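Local structure of CRISPR-associated protein CasA/Cse1 (Thermus thermophilus, 4F3E) at residues 336-341 / 356-361. The protein is the largest subunit of the type I-E Cascade complex of CRISPR immunity and has a role in binding target DNA. Sequence-based numbering, arbitrary orientation.
Sequences RITLRV and REVYPL
The open-end half of a β hairpin, strands 337-347 and 350-361, brings Leu339 and Tyr359 together as an antiparallel hydrogen-bonded pair; strand 187-191 extends the sheet on the far edge of 337-347. Leu339 N gives Tyr359 O a short, nearly straight bond (2.6 Å), and Tyr359 N returns one to Leu339 O. Val341 and Glu357 repeat the exchange, with Glu357 N 2.8 Å from Val341 O. The apolar side chains of Ile337, Leu339, Val341 and Leu361 share one face with Tyr359 and with Glu357, whose carboxylate leads away. There CB of Leu361 packs alongside Ile337 CG2 at 3.9 Å, while Leu361 CD1 reaches Leu339 CB. Val341 CG2 meets the Tyr359 ring at its edge, 4.1 Å from CE2, and Phe303 makes an edge-to-face contact with the same ring. With OG1 beside the backbone N (chi1 -77°), Thr338 turns its CG2 methyl toward strand 350-361, 3.5 Å from Val358 CG1. Further along, Arg340 and Arg356 run side by side with guanidinium planes 67° apart. Both salt-bridge to Glu49, whose carboxylate probably offsets their like charges: Arg340 through NE, Arg356 through NH2. Each arginine side chain bends at chi3, leaving Arg340 NH2 3.0 Å from Arg356 NE, two donors with no bond between them.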
ATOM      1  N   ARG A 336      17.472 -13.042   1.953  1.00110.95           N
ATOM      2  CA  ARG A 336      17.387 -11.592   1.781  1.00107.64           C
ATOM      3  C   ARG A 336      16.174 -11.129   0.955  1.00 90.98           C
ATOM      4  O   ARG A 336      16.027 -11.425  -0.230  1.00 70.80           O
ATOM      5  CB  ARG A 336      18.706 -11.015   1.252  1.00104.42           C
ATOM      6  CG  ARG A 336      19.837 -11.060   2.273  1.00101.25           C
ATOM      7  CD  ARG A 336      21.134 -10.516   1.701  1.00101.75           C
ATOM      8  NE  ARG A 336      21.506 -11.179   0.452  1.00112.26           N
ATOM      9  CZ  ARG A 336      22.610 -10.908  -0.237  1.00111.35           C
ATOM     10  NH1 ARG A 336      23.456  -9.991   0.206  1.00115.40           N
ATOM     11  NH2 ARG A 336      22.871 -11.555  -1.365  1.00102.46           N
ATOM     12  N   ILE A 337      15.319 -10.372   1.622  1.00 81.86           N
ATOM     13  CA  ILE A 337      14.016 -10.011   1.111  1.00 58.52           C
ATOM     14  C   ILE A 337      13.862  -8.499   1.159  1.00 42.49           C
ATOM     15  O   ILE A 337      14.485  -7.834   1.990  1.00 44.46           O
ATOM     16  CB  ILE A 337      12.944 -10.657   2.004  1.00 55.14           C
ATOM     17  CG1 ILE A 337      12.915 -12.161   1.753  1.00 68.53           C
ATOM     18  CG2 ILE A 337      11.587 -10.031   1.783  1.00 69.98           C
ATOM     19  CD1 ILE A 337      12.354 -12.935   2.906  1.00 89.25           C
ATOM     20  N   THR A 338      13.033  -7.955   0.274  1.00 36.42           N
ATOM     21  CA  THR A 338      12.713  -6.524   0.305  1.00 38.95           C
ATOM     22  C   THR A 338      11.262  -6.325   0.751  1.00 48.22           C
ATOM     23  O   THR A 338      10.436  -7.222   0.616  1.00 47.63           O
ATOM     24  CB  THR A 338      12.969  -5.860  -1.074  1.00 49.79           C
ATOM     25  OG1 THR A 338      14.373  -5.659  -1.240  1.00 56.77           O
ATOM     26  CG2 THR A 338      12.279  -4.527  -1.192  1.00 57.28           C
ATOM     27  N   LEU A 339      10.961  -5.168   1.325  1.00 31.43           N
ATOM     28  CA  LEU A 339       9.587  -4.844   1.698  1.00 42.12           C
ATOM     29  C   LEU A 339       9.108  -3.639   0.902  1.00 42.88           C
ATOM     30  O   LEU A 339       9.702  -2.558   0.976  1.00 45.97           O
ATOM     31  CB  LEU A 339       9.448  -4.578   3.205  1.00 35.82           C
ATOM     32  CG  LEU A 339       8.058  -4.040   3.566  1.00 50.40           C
ATOM     33  CD1 LEU A 339       6.968  -5.104   3.368  1.00 43.56           C
ATOM     34  CD2 LEU A 339       8.043  -3.507   4.989  1.00 34.98           C
ATOM     35  N   ARG A 340       8.053  -3.846   0.122  1.00 31.18           N
ATOM     36  CA  ARG A 340       7.394  -2.770  -0.611  1.00 34.58           C
ATOM     37  C   ARG A 340       6.045  -2.398   0.037  1.00 43.73           C
ATOM     38  O   ARG A 340       5.250  -3.260   0.429  1.00 39.46           O
ATOM     39  CB  ARG A 340       7.208  -3.143  -2.086  1.00 27.70           C
ATOM     40  CG  ARG A 340       8.496  -3.259  -2.815  1.00 55.12           C
ATOM     41  CD  ARG A 340       8.347  -4.027  -4.078  1.00 47.53           C
ATOM     42  NE  ARG A 340       7.814  -3.246  -5.176  1.00 50.26           N
ATOM     43  CZ  ARG A 340       8.518  -2.896  -6.245  1.00 58.76           C
ATOM     44  NH1 ARG A 340       9.790  -3.242  -6.339  1.00 60.24           N
ATOM     45  NH2 ARG A 340       7.950  -2.208  -7.229  1.00 48.80           N
ATOM     46  N   VAL A 341       5.822  -1.098   0.173  1.00 41.36           N
ATOM     47  CA  VAL A 341       4.600  -0.577   0.739  1.00 35.68           C
ATOM     48  C   VAL A 341       3.905   0.206  -0.366  1.00 38.69           C
ATOM     49  O   VAL A 341       4.519   1.064  -1.000  1.00 34.07           O
ATOM     50  CB  VAL A 341       4.888   0.313   1.929  1.00 41.31           C
ATOM     51  CG1 VAL A 341       3.594   0.879   2.493  1.00 29.13           C
ATOM     52  CG2 VAL A 341       5.652  -0.461   2.979  1.00 27.24           C
ATOM     53  N   ARG A 356       4.682   4.314  -3.806  1.00 44.42           N
ATOM     54  CA  ARG A 356       5.381   3.052  -3.579  1.00 43.05           C
ATOM     55  C   ARG A 356       6.632   3.331  -2.741  1.00 43.65           C
ATOM     56  O   ARG A 356       7.472   4.123  -3.142  1.00 45.95           O
ATOM     57  CB  ARG A 356       5.754   2.413  -4.919  1.00 27.72           C
ATOM     58  CG  ARG A 356       6.698   1.252  -4.833  1.00 39.98           C
ATOM     59  CD  ARG A 356       7.231   0.878  -6.225  1.00 51.98           C
ATOM     60  NE  ARG A 356       6.209   0.255  -7.067  1.00 61.09           N
ATOM     61  CZ  ARG A 356       5.629   0.834  -8.117  1.00 54.23           C
ATOM     62  NH1 ARG A 356       5.972   2.067  -8.486  1.00 46.19           N
ATOM     63  NH2 ARG A 356       4.709   0.166  -8.811  1.00 39.90           N
ATOM     64  N   GLU A 357       6.723   2.717  -1.561  1.00 50.76           N
ATOM     65  CA  GLU A 357       7.902   2.841  -0.699  1.00 36.74           C
ATOM     66  C   GLU A 357       8.658   1.509  -0.688  1.00 43.57           C
ATOM     67  O   GLU A 357       8.066   0.440  -0.870  1.00 43.10           O
ATOM     68  CB  GLU A 357       7.524   3.219   0.737  1.00 40.17           C
ATOM     69  CG  GLU A 357       6.764   4.528   0.892  1.00 65.84           C
ATOM     70  CD  GLU A 357       7.660   5.746   0.881  1.00 82.60           C
ATOM     71  OE1 GLU A 357       8.859   5.605   0.565  1.00 91.94           O
ATOM     72  OE2 GLU A 357       7.161   6.845   1.194  1.00 99.95           O
ATOM     73  N   VAL A 358       9.969   1.568  -0.485  1.00 40.31           N
ATOM     74  CA  VAL A 358      10.767   0.359  -0.514  1.00 36.15           C
ATOM     75  C   VAL A 358      11.750   0.343   0.643  1.00 39.95           C
ATOM     76  O   VAL A 358      12.475   1.304   0.847  1.00 48.52           O
ATOM     77  CB  VAL A 358      11.511   0.212  -1.859  1.00 46.72           C
ATOM     78  CG1 VAL A 358      12.207  -1.136  -1.921  1.00 62.85           C
ATOM     79  CG2 VAL A 358      10.533   0.346  -3.017  1.00 46.26           C
ATOM     80  N   TYR A 359      11.766  -0.756   1.392  1.00 37.62           N
ATOM     81  CA  TYR A 359      12.662  -0.915   2.530  1.00 33.40           C
ATOM     82  C   TYR A 359      13.246  -2.334   2.543  1.00 44.47           C
ATOM     83  O   TYR A 359      12.674  -3.254   1.976  1.00 47.79           O
ATOM     84  CB  TYR A 359      11.931  -0.653   3.864  1.00 38.84           C
ATOM     85  CG  TYR A 359      11.105   0.620   3.938  1.00 44.39           C
ATOM     86  CD1 TYR A 359      11.677   1.805   4.351  1.00 36.01           C
ATOM     87  CD2 TYR A 359       9.738   0.625   3.617  1.00 42.90           C
ATOM     88  CE1 TYR A 359      10.950   2.969   4.437  1.00 50.56           C
ATOM     89  CE2 TYR A 359       8.992   1.798   3.701  1.00 42.66           C
ATOM     90  CZ  TYR A 359       9.615   2.973   4.111  1.00 48.88           C
ATOM     91  OH  TYR A 359       8.928   4.167   4.206  1.00 63.89           O
ATOM     92  N   PRO A 360      14.393  -2.511   3.211  1.00 44.41           N
ATOM     93  CA  PRO A 360      14.937  -3.826   3.564  1.00 45.79           C
ATOM     94  C   PRO A 360      13.952  -4.555   4.456  1.00 46.09           C
ATOM     95  O   PRO A 360      13.252  -3.899   5.209  1.00 44.79           O
ATOM     96  CB  PRO A 360      16.168  -3.488   4.419  1.00 36.33           C
ATOM     97  CG  PRO A 360      16.440  -2.072   4.187  1.00 58.31           C
ATOM     98  CD  PRO A 360      15.149  -1.418   3.835  1.00 46.63           C
ATOM     99  N   LEU A 361      13.894  -5.879   4.385  1.00 43.49           N
ATOM    100  CA  LEU A 361      13.221  -6.650   5.422  1.00 41.50           C
ATOM    101  C   LEU A 361      14.282  -7.321   6.297  1.00 52.27           C
ATOM    102  O   LEU A 361      14.802  -8.390   5.966  1.00 47.64           O
ATOM    103  CB  LEU A 361      12.268  -7.682   4.823  1.00 45.19           C
ATOM    104  CG  LEU A 361      11.395  -8.372   5.869  1.00 65.45           C
ATOM    105  CD1 LEU A 361       9.994  -7.909   5.667  1.00 86.65           C
ATOM    106  CD2 LEU A 361      11.453  -9.878   5.731  1.00 78.13           C
TER
HETATM  107  O   HOH W   1      16.675  -9.032   4.452  1.00 56.71           O